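Guanidinopropionase (Pseudomonas aeruginosa, PDB 3NIQ) catalyses the manganese-dependent hydrolysis of 3-guanidinopropanoate to beta-alanine and urea, working as a homohexamer of the arginase family. Local coordinates at residues A54-R59 with S286-V291; G123-V128 with V282-P287; V145-H150 with V237-D242. One frame throughout, in Å; residues are numbered along the deposited sequence.

In the fold
Interactions 2 and 3 sit at the carboxyl ends of neighbouring strands in the parallel sheet of the arginase fold, where the strand order 118-123, 277-283, 235-240, 142-147 brings their loops together. Their centres are about 10 Å apart, and both touch one manganese ion and share a bridging water. Interaction 1 lies farther out, its centre about 8 Å from that of interaction 2 and about 17 Å from that of interaction 3. Along the chain 145-150 with 237-242 is nested inside the other two, which end on the same stretch, sharing S286 and P287. A54 O, 2.7 Å from G124 N, links the metal-site loops to interaction 1, which packs on another subunit.

Interaction 1: residues A54-R59 with S286-V291; sequences ARHGPR and SPPFDV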
ATOM      1  N   ALA A  54     -10.361 -10.997  10.089  1.00 16.99           N
ATOM      2  CA  ALA A  54      -9.591 -11.742  11.094  1.00 16.89           C
ATOM      3  C   ALA A  54      -9.497 -13.244  10.783  1.00 16.11           C
ATOM      4  O   ALA A  54      -8.654 -13.955  11.339  1.00 15.81           O
ATOM      5  CB  ALA A  54     -10.157 -11.494  12.531  1.00 15.88           C
ATOM      6  N   ARG A  55     -10.326 -13.719   9.856  1.00 15.40           N
ATOM      7  CA  ARG A  55     -10.225 -15.113   9.406  1.00 17.02           C
ATOM      8  C   ARG A  55      -8.841 -15.417   8.834  1.00 17.30           C
ATOM      9  O   ARG A  55      -8.387 -16.571   8.850  1.00 17.50           O
ATOM     10  CB  ARG A  55     -11.318 -15.439   8.369  1.00 17.40           C
ATOM     11  CG  ARG A  55     -11.163 -14.711   7.036  1.00 18.18           C
ATOM     12  CD  ARG A  55     -12.322 -15.054   6.068  1.00 18.37           C
ATOM     13  NE  ARG A  55     -13.620 -14.636   6.593  1.00 19.92           N
ATOM     14  CZ  ARG A  55     -14.789 -14.897   6.008  1.00 23.50           C
ATOM     15  NH1 ARG A  55     -14.831 -15.563   4.846  1.00 21.35           N
ATOM     16  NH2 ARG A  55     -15.913 -14.470   6.567  1.00 21.72           N
ATOM     17  N   HIS A  56      -8.161 -14.383   8.338  1.00 17.36           N
ATOM     18  CA  HIS A  56      -6.805 -14.559   7.772  1.00 17.07           C
ATOM     19  C   HIS A  56      -5.680 -14.410   8.788  1.00 17.12           C
ATOM     20  O   HIS A  56      -4.503 -14.641   8.477  1.00 16.72           O
ATOM     21  CB  HIS A  56      -6.578 -13.569   6.611  1.00 16.91           C
ATOM     22  CG  HIS A  56      -7.654 -13.625   5.569  1.00 18.41           C
ATOM     23  ND1 HIS A  56      -7.796 -14.692   4.707  1.00 19.03           N
ATOM     24  CD2 HIS A  56      -8.649 -12.760   5.268  1.00 16.84           C
ATOM     25  CE1 HIS A  56      -8.817 -14.468   3.895  1.00 19.51           C
ATOM     26  NE2 HIS A  56      -9.364 -13.311   4.226  1.00 17.11           N
ATOM     27  N   GLY A  57      -6.033 -14.006   9.999  1.00 16.03           N
ATOM     28  CA  GLY A  57      -5.015 -13.726  11.017  1.00 16.07           C
ATOM     29  C   GLY A  57      -4.060 -14.865  11.303  1.00 15.47           C
ATOM     30  O   GLY A  57      -2.842 -14.666  11.343  1.00 15.32           O
ATOM     31  N   PRO A  58      -4.590 -16.079  11.505  1.00 15.34           N
ATOM     32  CA  PRO A  58      -3.677 -17.154  11.856  1.00 15.14           C
ATOM     33  C   PRO A  58      -2.635 -17.461  10.770  1.00 15.85           C
ATOM     34  O   PRO A  58      -1.478 -17.768  11.081  1.00 15.94           O
ATOM     35  CB  PRO A  58      -4.614 -18.346  12.065  1.00 15.62           C
ATOM     36  CG  PRO A  58      -5.902 -17.707  12.501  1.00 15.00           C
ATOM     37  CD  PRO A  58      -5.990 -16.528  11.551  1.00 15.83           C
ATOM     38  N   ARG A  59      -3.025 -17.359   9.509  1.00 15.56           N
ATOM     39  CA  ARG A  59      -2.057 -17.604   8.451  1.00 17.44           C
ATOM     40  C   ARG A  59      -0.918 -16.575   8.500  1.00 17.37           C
ATOM     41  O   ARG A  59       0.258 -16.924   8.384  1.00 18.40           O
ATOM     42  CB  ARG A  59      -2.711 -17.580   7.071  1.00 17.90           C
ATOM     43  CG  ARG A  59      -1.696 -18.007   5.957  1.00 21.75           C
ATOM     44  CD  ARG A  59      -2.405 -18.504   4.747  1.00 26.83           C
ATOM     45  NE  ARG A  59      -2.840 -19.884   4.939  1.00 27.98           N
ATOM     46  CZ  ARG A  59      -3.695 -20.518   4.142  1.00 29.94           C
ATOM     47  NH1 ARG A  59      -4.239 -19.899   3.104  1.00 33.18           N
ATOM     48  NH2 ARG A  59      -4.030 -21.775   4.398  1.00 28.19           N
ATOM     49  N   SER A 286      -6.181  -8.619  11.738  1.00 17.82           N
ATOM     50  CA  SER A 286      -6.980  -8.621  10.514  1.00 17.04           C
ATOM     51  C   SER A 286      -6.118  -8.213   9.302  1.00 16.71           C
ATOM     52  O   SER A 286      -5.978  -7.032   8.994  1.00 15.64           O
ATOM     53  CB  SER A 286      -8.205  -7.717  10.679  1.00 17.77           C
ATOM     54  OG  SER A 286      -9.028  -7.752   9.523  1.00 15.93           O
ATOM     55  N   PRO A 287      -5.512  -9.208   8.632  1.00 15.87           N
ATOM     56  CA  PRO A 287      -4.555  -8.957   7.535  1.00 15.80           C
ATOM     57  C   PRO A 287      -5.017  -8.021   6.398  1.00 16.86           C
ATOM     58  O   PRO A 287      -4.196  -7.239   5.907  1.00 16.75           O
ATOM     59  CB  PRO A 287      -4.230 -10.364   7.017  1.00 15.65           C
ATOM     60  CG  PRO A 287      -4.297 -11.213   8.290  1.00 15.47           C
ATOM     61  CD  PRO A 287      -5.510 -10.622   9.059  1.00 15.09           C
ATOM     62  N   PRO A 288      -6.308  -8.055   6.011  1.00 17.96           N
ATOM     63  CA  PRO A 288      -6.733  -7.102   4.975  1.00 19.29           C
ATOM     64  C   PRO A 288      -6.602  -5.634   5.396  1.00 20.45           C
ATOM     65  O   PRO A 288      -6.572  -4.766   4.543  1.00 21.62           O
ATOM     66  CB  PRO A 288      -8.209  -7.460   4.749  1.00 19.15           C
ATOM     67  CG  PRO A 288      -8.321  -8.879   5.157  1.00 18.29           C
ATOM     68  CD  PRO A 288      -7.402  -8.986   6.360  1.00 18.02           C
ATOM     69  N   PHE A 289      -6.526  -5.352   6.695  1.00 19.63           N
ATOM     70  CA  PHE A 289      -6.316  -3.969   7.120  1.00 19.72           C
ATOM     71  C   PHE A 289      -4.923  -3.739   7.658  1.00 19.47           C
ATOM     72  O   PHE A 289      -4.636  -2.674   8.225  1.00 20.84           O
ATOM     73  CB  PHE A 289      -7.390  -3.562   8.135  1.00 19.53           C
ATOM     74  CG  PHE A 289      -8.776  -3.632   7.563  1.00 20.33           C
ATOM     75  CD1 PHE A 289      -9.287  -2.572   6.829  1.00 22.75           C
ATOM     76  CD2 PHE A 289      -9.531  -4.799   7.679  1.00 20.04           C
ATOM     77  CE1 PHE A 289     -10.566  -2.656   6.274  1.00 20.93           C
ATOM     78  CE2 PHE A 289     -10.796  -4.890   7.127  1.00 17.29           C
ATOM     79  CZ  PHE A 289     -11.313  -3.827   6.441  1.00 20.94           C
ATOM     80  N   ASP A 290      -4.057  -4.732   7.492  1.00 17.99           N
ATOM     81  CA  ASP A 290      -2.698  -4.657   8.060  1.00 18.08           C
ATOM     82  C   ASP A 290      -1.771  -3.937   7.089  1.00 19.39           C
ATOM     83  O   ASP A 290      -2.092  -3.799   5.899  1.00 19.09           O
ATOM     84  CB  ASP A 290      -2.189  -6.055   8.392  1.00 16.28           C
ATOM     85  CG  ASP A 290      -0.998  -6.060   9.361  1.00 16.25           C
ATOM     86  OD1 ASP A 290      -0.628  -5.009   9.916  1.00 14.60           O
ATOM     87  OD2 ASP A 290      -0.392  -7.141   9.540  1.00 20.07           O
ATOM     88  N   VAL A 291      -0.621  -3.487   7.588  1.00 19.92           N
ATOM     89  CA  VAL A 291       0.326  -2.740   6.758  1.00 20.57           C
ATOM     90  C   VAL A 291       1.675  -3.437   6.792  1.00 20.73           C
ATOM     91  O   VAL A 291       2.362  -3.416   7.824  1.00 19.22           O
ATOM     92  CB  VAL A 291       0.485  -1.281   7.256  1.00 21.63           C
ATOM     93  CG1 VAL A 291       1.494  -0.540   6.408  1.00 21.12           C
ATOM     94  CG2 VAL A 291      -0.872  -0.548   7.252  1.00 21.42           C
TER
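A54 and S286 give the closest backbone approach of this contact, their CA atoms 4.1 Å apart. The alanine methyl points away from the proline-rich loop, so its meeting with S286 is made by the main chain: A54 N lies 3.6 Å from S286 OG. The carbonyl of A54 turns back to accept from G57 N in the short 3-10 segment, and its backbone also bonds to G124, which ties this turn to the loop of interaction 2. R55 forms a salt bridge with D45 and donates to the carbonyl of N50 of a second subunit, while its CG lies over the centre of one face of the H56 ring.

H56 carries much of the contact. Its CB points at P287, 3.7 Å from P287 CG; a chi1 of -53°, with CG anti to the carbonyl carbon and beside the backbone N, then swings the imidazole to P288. The two side chains cross at about a right angle, H56 CD2 being 3.9 Å from P288 CG. The carbonyl oxygen of H56 also touches the first proline ring, 3.4 Å from P287 CG, and G57 N stands 3.6 Å from P287 CD. The P287 pyrrolidine therefore lies along the main chain of 56-57.

R51 of that second subunit packs on H56, and its F289 on P288. Within the pair of segments the meeting is of methylenes with main chain and imidazole, burying 218 Å² in all. Neither proline has an amide hydrogen to donate, and the interactions identified across the segments are van der Waals contacts, so the loop before helix 294-317 is fitted to the turn 54-57 by shape rather than by directional bonds.

Interaction 2: residues G123-V128 with V282-P287; sequences GGDHLV and VVEVSP. With MN (manganese (II) ion), chain D.
With chi1 near -63°, V283 holds CG2 in the position between backbone N and carbonyl carbon, from which the methyl meets the H126 imidazole; E284, bent at chi2 (-71°), folds its carboxylate back to D125 and H126. Both loops follow adjacent parallel strands, 118-123 and 277-283, of the arginase fold. V283 CG2 is 3.4 Å from the H126 ring centroid and 3° off the ring normal, a CH-pi contact over one face. The ring's two nitrogens have separate tasks: ND1 binds manganese at 2.2 Å, and NE2 is hydrogen-bonded to S238 OG, which should help fix its rotation.

E284 OE2 takes H126 N at 2.8 Å from well above the carboxylate plane, and H165 ND1 also bonds to this oxygen, so OE2 has two partners. Backbone bonds join the two segments: G123 N to V282 O, and E284 N to G124 O. The peptide before G124 is cis. D125 OD1 accepts L127 N in an Asx turn. A water donates to G123 O and V282 O, both at 2.8 Å, and accepts from V285 N.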
ATOM      1  N   GLY A 123      -6.568 -15.898  16.798  1.00 14.49           N
ATOM      2  CA  GLY A 123      -7.826 -15.697  16.074  1.00 16.83           C
ATOM      3  C   GLY A 123      -7.548 -15.049  14.723  1.00 16.74           C
ATOM      4  O   GLY A 123      -6.381 -14.815  14.379  1.00 16.50           O
ATOM      5  N   GLY A 124      -8.590 -14.708  13.969  1.00 17.65           N
ATOM      6  CA  GLY A 124      -9.981 -14.806  14.423  1.00 17.92           C
ATOM      7  C   GLY A 124     -10.362 -13.604  15.265  1.00 17.57           C
ATOM      8  O   GLY A 124      -9.493 -12.971  15.892  1.00 17.30           O
ATOM      9  N   ASP A 125     -11.649 -13.274  15.272  1.00 17.14           N
ATOM     10  CA  ASP A 125     -12.145 -12.210  16.116  1.00 17.40           C
ATOM     11  C   ASP A 125     -12.392 -12.738  17.531  1.00 17.23           C
ATOM     12  O   ASP A 125     -12.217 -13.934  17.787  1.00 18.35           O
ATOM     13  CB  ASP A 125     -13.400 -11.569  15.501  1.00 18.23           C
ATOM     14  CG  ASP A 125     -14.638 -12.492  15.554  1.00 18.93           C
ATOM     15  OD1 ASP A 125     -14.736 -13.372  16.428  1.00 21.83           O
ATOM     16  OD2 ASP A 125     -15.527 -12.322  14.704  1.00 20.94           O
ATOM     17  N   HIS A 126     -12.808 -11.873  18.449  1.00 17.68           N
ATOM     18  CA  HIS A 126     -12.811 -12.249  19.870  1.00 18.88           C
ATOM     19  C   HIS A 126     -13.906 -13.265  20.232  1.00 19.23           C
ATOM     20  O   HIS A 126     -13.858 -13.878  21.305  1.00 20.04           O
ATOM     21  CB  HIS A 126     -12.923 -11.021  20.775  1.00 17.98           C
ATOM     22  CG  HIS A 126     -11.981 -11.062  21.931  1.00 20.62           C
ATOM     23  ND1 HIS A 126     -11.329  -9.942  22.401  1.00 17.59           N
ATOM     24  CD2 HIS A 126     -11.517 -12.108  22.658  1.00 17.71           C
ATOM     25  CE1 HIS A 126     -10.529 -10.290  23.396  1.00 21.04           C
ATOM     26  NE2 HIS A 126     -10.616 -11.600  23.563  1.00 18.85           N
ATOM     27  N   LEU A 127     -14.859 -13.486  19.333  1.00 18.13           N
ATOM     28  CA  LEU A 127     -15.886 -14.504  19.606  1.00 18.61           C
ATOM     29  C   LEU A 127     -15.259 -15.889  19.719  1.00 18.63           C
ATOM     30  O   LEU A 127     -15.785 -16.771  20.403  1.00 19.11           O
ATOM     31  CB  LEU A 127     -17.040 -14.462  18.577  1.00 18.10           C
ATOM     32  CG  LEU A 127     -18.164 -15.477  18.827  1.00 19.24           C
ATOM     33  CD1 LEU A 127     -18.827 -15.236  20.197  1.00 21.28           C
ATOM     34  CD2 LEU A 127     -19.234 -15.457  17.691  1.00 19.41           C
ATOM     35  N   VAL A 128     -14.098 -16.070  19.092  1.00 19.05           N
ATOM     36  CA  VAL A 128     -13.391 -17.342  19.183  1.00 19.87           C
ATOM     37  C   VAL A 128     -13.082 -17.756  20.631  1.00 20.22           C
ATOM     38  O   VAL A 128     -12.979 -18.958  20.942  1.00 19.66           O
ATOM     39  CB  VAL A 128     -12.077 -17.335  18.365  1.00 20.62           C
ATOM     40  CG1 VAL A 128     -11.247 -16.106  18.678  1.00 25.21           C
ATOM     41  CG2 VAL A 128     -11.258 -18.559  18.731  1.00 24.66           C
ATOM     42  N   VAL A 282      -4.377 -14.570  21.192  1.00 16.84           N
ATOM     43  CA  VAL A 282      -4.081 -13.284  20.566  1.00 16.88           C
ATOM     44  C   VAL A 282      -5.102 -13.142  19.452  1.00 16.32           C
ATOM     45  O   VAL A 282      -5.068 -13.895  18.476  1.00 16.07           O
ATOM     46  CB  VAL A 282      -2.658 -13.256  19.957  1.00 17.20           C
ATOM     47  CG1 VAL A 282      -2.400 -11.930  19.288  1.00 17.40           C
ATOM     48  CG2 VAL A 282      -1.585 -13.497  21.047  1.00 17.99           C
ATOM     49  N   VAL A 283      -6.037 -12.209  19.601  1.00 15.90           N
ATOM     50  CA  VAL A 283      -7.170 -12.168  18.668  1.00 15.20           C
ATOM     51  C   VAL A 283      -7.253 -10.830  17.954  1.00 14.82           C
ATOM     52  O   VAL A 283      -6.577  -9.904  18.349  1.00 14.77           O
ATOM     53  CB  VAL A 283      -8.504 -12.435  19.396  1.00 15.34           C
ATOM     54  CG1 VAL A 283      -8.491 -13.828  19.985  1.00 15.19           C
ATOM     55  CG2 VAL A 283      -8.785 -11.347  20.483  1.00 13.35           C
ATOM     56  N   GLU A 284      -8.060 -10.798  16.890  1.00 15.56           N
ATOM     57  CA  GLU A 284      -8.425  -9.600  16.106  1.00 15.51           C
ATOM     58  C   GLU A 284      -7.315  -9.092  15.169  1.00 15.79           C
ATOM     59  O   GLU A 284      -7.413  -7.977  14.646  1.00 16.00           O
ATOM     60  CB  GLU A 284      -8.974  -8.446  17.003  1.00 14.08           C
ATOM     61  CG  GLU A 284     -10.258  -8.763  17.790  1.00 17.20           C
ATOM     62  CD  GLU A 284     -11.504  -8.878  16.906  1.00 20.42           C
ATOM     63  OE1 GLU A 284     -11.414  -8.660  15.671  1.00 22.93           O
ATOM     64  OE2 GLU A 284     -12.575  -9.223  17.437  1.00 18.21           O
ATOM     65  N   VAL A 285      -6.271  -9.886  14.945  1.00 16.05           N
ATOM     66  CA  VAL A 285      -5.357  -9.565  13.832  1.00 16.30           C
ATOM     67  C   VAL A 285      -6.113  -9.698  12.512  1.00 16.59           C
ATOM     68  O   VAL A 285      -6.630 -10.756  12.204  1.00 17.11           O
ATOM     69  CB  VAL A 285      -4.101 -10.463  13.796  1.00 16.39           C
ATOM     70  CG1 VAL A 285      -3.206 -10.095  12.595  1.00 15.74           C
ATOM     71  CG2 VAL A 285      -3.274 -10.306  15.121  1.00 13.78           C
ATOM     72  N   SER A 286      -6.181  -8.619  11.738  1.00 17.82           N
ATOM     73  CA  SER A 286      -6.980  -8.621  10.514  1.00 17.04           C
ATOM     74  C   SER A 286      -6.118  -8.213   9.302  1.00 16.71           C
ATOM     75  O   SER A 286      -5.978  -7.032   8.994  1.00 15.64           O
ATOM     76  CB  SER A 286      -8.205  -7.717  10.679  1.00 17.77           C
ATOM     77  OG  SER A 286      -9.028  -7.752   9.523  1.00 15.93           O
ATOM     78  N   PRO A 287      -5.512  -9.208   8.632  1.00 15.87           N
ATOM     79  CA  PRO A 287      -4.555  -8.957   7.535  1.00 15.80           C
ATOM     80  C   PRO A 287      -5.017  -8.021   6.398  1.00 16.86           C
ATOM     81  O   PRO A 287      -4.196  -7.239   5.907  1.00 16.75           O
ATOM     82  CB  PRO A 287      -4.230 -10.364   7.017  1.00 15.65           C
ATOM     83  CG  PRO A 287      -4.297 -11.213   8.290  1.00 15.47           C
ATOM     84  CD  PRO A 287      -5.510 -10.622   9.059  1.00 15.09           C
TER
HETATM   85 MN    MN D1601     -12.023  -7.908  21.843  1.00 24.47          MN
HETATM   86  O   HOH W   1      -5.367 -12.690  15.928  1.00 15.81           O
HETATM   87  O   HOH W   2     -13.350  -6.046  21.047  1.00 24.87           O

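Interaction 3: residues V145-H150 with V237-D242; sequences VHFDAH and VSFDVD. With MN (manganese (II) ion), chain E; MN (manganese (II) ion), chain D.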
ATOM      1  N   VAL A 145      -7.000 -12.210  32.623  1.00 18.10           N
ATOM      2  CA  VAL A 145      -6.437 -10.898  32.344  1.00 17.01           C
ATOM      3  C   VAL A 145      -6.715 -10.657  30.859  1.00 17.59           C
ATOM      4  O   VAL A 145      -6.240 -11.391  30.006  1.00 17.52           O
ATOM      5  CB  VAL A 145      -4.908 -10.845  32.562  1.00 18.35           C
ATOM      6  CG1 VAL A 145      -4.376  -9.414  32.263  1.00 16.54           C
ATOM      7  CG2 VAL A 145      -4.520 -11.257  34.005  1.00 19.43           C
ATOM      8  N   HIS A 146      -7.488  -9.620  30.569  1.00 17.57           N
ATOM      9  CA  HIS A 146      -8.013  -9.360  29.237  1.00 17.54           C
ATOM     10  C   HIS A 146      -7.553  -7.960  28.784  1.00 17.25           C
ATOM     11  O   HIS A 146      -7.907  -6.956  29.395  1.00 18.22           O
ATOM     12  CB  HIS A 146      -9.544  -9.448  29.325  1.00 18.03           C
ATOM     13  CG  HIS A 146     -10.273  -9.027  28.088  1.00 19.06           C
ATOM     14  ND1 HIS A 146     -11.510  -8.415  28.130  1.00 18.69           N
ATOM     15  CD2 HIS A 146      -9.948  -9.130  26.775  1.00 18.83           C
ATOM     16  CE1 HIS A 146     -11.914  -8.147  26.898  1.00 19.70           C
ATOM     17  NE2 HIS A 146     -10.983  -8.573  26.056  1.00 20.70           N
ATOM     18  N   PHE A 147      -6.734  -7.908  27.742  1.00 17.06           N
ATOM     19  CA  PHE A 147      -6.216  -6.644  27.182  1.00 16.52           C
ATOM     20  C   PHE A 147      -7.079  -6.272  25.980  1.00 16.99           C
ATOM     21  O   PHE A 147      -7.161  -7.051  25.022  1.00 17.57           O
ATOM     22  CB  PHE A 147      -4.778  -6.850  26.686  1.00 16.42           C
ATOM     23  CG  PHE A 147      -3.807  -7.199  27.762  1.00 18.19           C
ATOM     24  CD1 PHE A 147      -3.085  -6.212  28.399  1.00 21.16           C
ATOM     25  CD2 PHE A 147      -3.598  -8.527  28.126  1.00 15.62           C
ATOM     26  CE1 PHE A 147      -2.161  -6.539  29.412  1.00 23.79           C
ATOM     27  CE2 PHE A 147      -2.693  -8.861  29.120  1.00 18.92           C
ATOM     28  CZ  PHE A 147      -1.967  -7.866  29.771  1.00 21.39           C
ATOM     29  N   ASP A 148      -7.728  -5.109  26.013  1.00 16.95           N
ATOM     30  CA  ASP A 148      -8.676  -4.766  24.962  1.00 16.85           C
ATOM     31  C   ASP A 148      -9.037  -3.275  24.983  1.00 18.37           C
ATOM     32  O   ASP A 148      -9.063  -2.649  26.051  1.00 18.38           O
ATOM     33  CB  ASP A 148      -9.960  -5.602  25.158  1.00 16.87           C
ATOM     34  CG  ASP A 148     -10.720  -5.877  23.859  1.00 18.39           C
ATOM     35  OD1 ASP A 148     -10.932  -4.964  23.033  1.00 16.33           O
ATOM     36  OD2 ASP A 148     -11.132  -7.027  23.667  1.00 19.01           O
ATOM     37  N   ALA A 149      -9.333  -2.711  23.809  1.00 18.71           N
ATOM     38  CA  ALA A 149      -9.969  -1.397  23.769  1.00 19.83           C
ATOM     39  C   ALA A 149     -11.455  -1.477  24.180  1.00 19.81           C
ATOM     40  O   ALA A 149     -12.067  -0.449  24.484  1.00 20.02           O
ATOM     41  CB  ALA A 149      -9.835  -0.764  22.382  1.00 18.31           C
ATOM     42  N   HIS A 150     -12.015  -2.689  24.171  1.00 20.08           N
ATOM     43  CA  HIS A 150     -13.459  -2.914  24.420  1.00 20.53           C
ATOM     44  C   HIS A 150     -13.725  -4.016  25.469  1.00 20.95           C
ATOM     45  O   HIS A 150     -13.038  -5.033  25.513  1.00 19.69           O
ATOM     46  CB  HIS A 150     -14.174  -3.302  23.120  1.00 20.72           C
ATOM     47  CG  HIS A 150     -13.748  -2.492  21.935  1.00 21.93           C
ATOM     48  ND1 HIS A 150     -12.762  -2.910  21.064  1.00 20.86           N
ATOM     49  CD2 HIS A 150     -14.188  -1.296  21.470  1.00 19.66           C
ATOM     50  CE1 HIS A 150     -12.588  -1.989  20.131  1.00 22.63           C
ATOM     51  NE2 HIS A 150     -13.447  -1.005  20.350  1.00 23.87           N
ATOM     52  N   VAL A 237      -5.183 -15.711  29.658  1.00 17.72           N
ATOM     53  CA  VAL A 237      -4.849 -14.374  29.144  1.00 16.82           C
ATOM     54  C   VAL A 237      -5.369 -14.221  27.738  1.00 16.43           C
ATOM     55  O   VAL A 237      -5.033 -14.991  26.839  1.00 17.07           O
ATOM     56  CB  VAL A 237      -3.334 -14.096  29.174  1.00 17.20           C
ATOM     57  CG1 VAL A 237      -3.053 -12.666  28.702  1.00 16.55           C
ATOM     58  CG2 VAL A 237      -2.791 -14.316  30.570  1.00 18.45           C
ATOM     59  N   SER A 238      -6.200 -13.213  27.531  1.00 15.94           N
ATOM     60  CA  SER A 238      -6.716 -12.980  26.215  1.00 17.32           C
ATOM     61  C   SER A 238      -6.293 -11.581  25.738  1.00 17.39           C
ATOM     62  O   SER A 238      -6.640 -10.568  26.353  1.00 17.27           O
ATOM     63  CB  SER A 238      -8.239 -13.113  26.234  1.00 17.17           C
ATOM     64  OG  SER A 238      -8.767 -12.891  24.947  1.00 19.39           O
ATOM     65  N   PHE A 239      -5.578 -11.539  24.619  1.00 16.73           N
ATOM     66  CA  PHE A 239      -4.992 -10.300  24.128  1.00 15.76           C
ATOM     67  C   PHE A 239      -5.617  -9.882  22.787  1.00 16.52           C
ATOM     68  O   PHE A 239      -5.384 -10.528  21.753  1.00 15.93           O
ATOM     69  CB  PHE A 239      -3.470 -10.494  23.977  1.00 15.80           C
ATOM     70  CG  PHE A 239      -2.728  -9.218  23.706  1.00 19.00           C
ATOM     71  CD1 PHE A 239      -2.219  -8.456  24.756  1.00 19.08           C
ATOM     72  CD2 PHE A 239      -2.552  -8.768  22.392  1.00 19.15           C
ATOM     73  CE1 PHE A 239      -1.529  -7.243  24.504  1.00 18.98           C
ATOM     74  CE2 PHE A 239      -1.885  -7.562  22.128  1.00 16.73           C
ATOM     75  CZ  PHE A 239      -1.367  -6.802  23.176  1.00 16.58           C
ATOM     76  N   ASP A 240      -6.408  -8.813  22.810  1.00 15.00           N
ATOM     77  CA  ASP A 240      -7.016  -8.275  21.607  1.00 16.14           C
ATOM     78  C   ASP A 240      -6.060  -7.170  21.139  1.00 16.35           C
ATOM     79  O   ASP A 240      -5.783  -6.231  21.881  1.00 15.60           O
ATOM     80  CB  ASP A 240      -8.436  -7.753  21.934  1.00 15.83           C
ATOM     81  CG  ASP A 240      -9.140  -7.081  20.747  1.00 18.46           C
ATOM     82  OD1 ASP A 240      -8.477  -6.648  19.775  1.00 20.23           O
ATOM     83  OD2 ASP A 240     -10.390  -6.952  20.786  1.00 19.48           O
ATOM     84  N   VAL A 241      -5.530  -7.306  19.926  1.00 16.44           N
ATOM     85  CA  VAL A 241      -4.487  -6.407  19.467  1.00 15.18           C
ATOM     86  C   VAL A 241      -4.991  -4.972  19.360  1.00 16.33           C
ATOM     87  O   VAL A 241      -4.193  -4.053  19.354  1.00 14.75           O
ATOM     88  CB  VAL A 241      -3.813  -6.845  18.135  1.00 15.36           C
ATOM     89  CG1 VAL A 241      -3.098  -8.210  18.278  1.00 11.58           C
ATOM     90  CG2 VAL A 241      -4.815  -6.863  16.983  1.00 14.62           C
ATOM     91  N   ASP A 242      -6.307  -4.778  19.304  1.00 16.55           N
ATOM     92  CA  ASP A 242      -6.829  -3.409  19.264  1.00 16.80           C
ATOM     93  C   ASP A 242      -6.699  -2.666  20.626  1.00 16.91           C
ATOM     94  O   ASP A 242      -7.021  -1.485  20.727  1.00 15.95           O
ATOM     95  CB  ASP A 242      -8.261  -3.358  18.644  1.00 16.14           C
ATOM     96  CG  ASP A 242      -9.366  -3.845  19.595  1.00 19.46           C
ATOM     97  OD1 ASP A 242      -9.154  -3.889  20.825  1.00 17.06           O
ATOM     98  OD2 ASP A 242     -10.466  -4.192  19.091  1.00 21.43           O
TER
HETATM   99 MN    MN E1602     -11.426  -4.914  21.008  1.00 24.40          MN
HETATM  100 MN    MN D1601     -12.023  -7.908  21.843  1.00 24.47          MN
HETATM  101  O   HOH W   2     -13.350  -6.046  21.047  1.00 24.87           O
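D148 and D240 set their carboxylates 71° apart around two manganese ions. D148 splits its oxygens, OD1 binding one ion at 2.1 Å and OD2 the other at 2.2 Å, whereas D240 bridges both through the single oxygen OD2. D242 grips the first ion with both oxygens, OD1 at 2.5 Å, its side chain oblique to that of D148. H150 ND1 binds the same ion at 2.4 Å, while its NE2 is hydrogen-bonded to E256; D242 OD2 lies at the edge of the H150 ring, the two planes 75° apart. A water bridges the ions, and H126 and D152 complete the second site, giving the binuclear centre of the arginase family.

Further hydrogen bonds probably help hold these ligands in place. H146 NE2 donates to the anti lone pair of D148 OD2, and A149 N meets D242 OD1 nearly along its C-O axis. D148 OD1 and D240 OD1 each close an Asx turn.

On the sheet face opposite H146 and S238, the F147 and F239 rings meet obliquely, planes at 45°, with F147 CB 3.6 Å from F239 CD1.

Strands 142-147 and 235-240 run parallel, joined by main-chain bonds such as D240 N to F147 O; helices 262-270 and 294-317 cover their phenylalanine face, and strand 277-283 flanks 235-240.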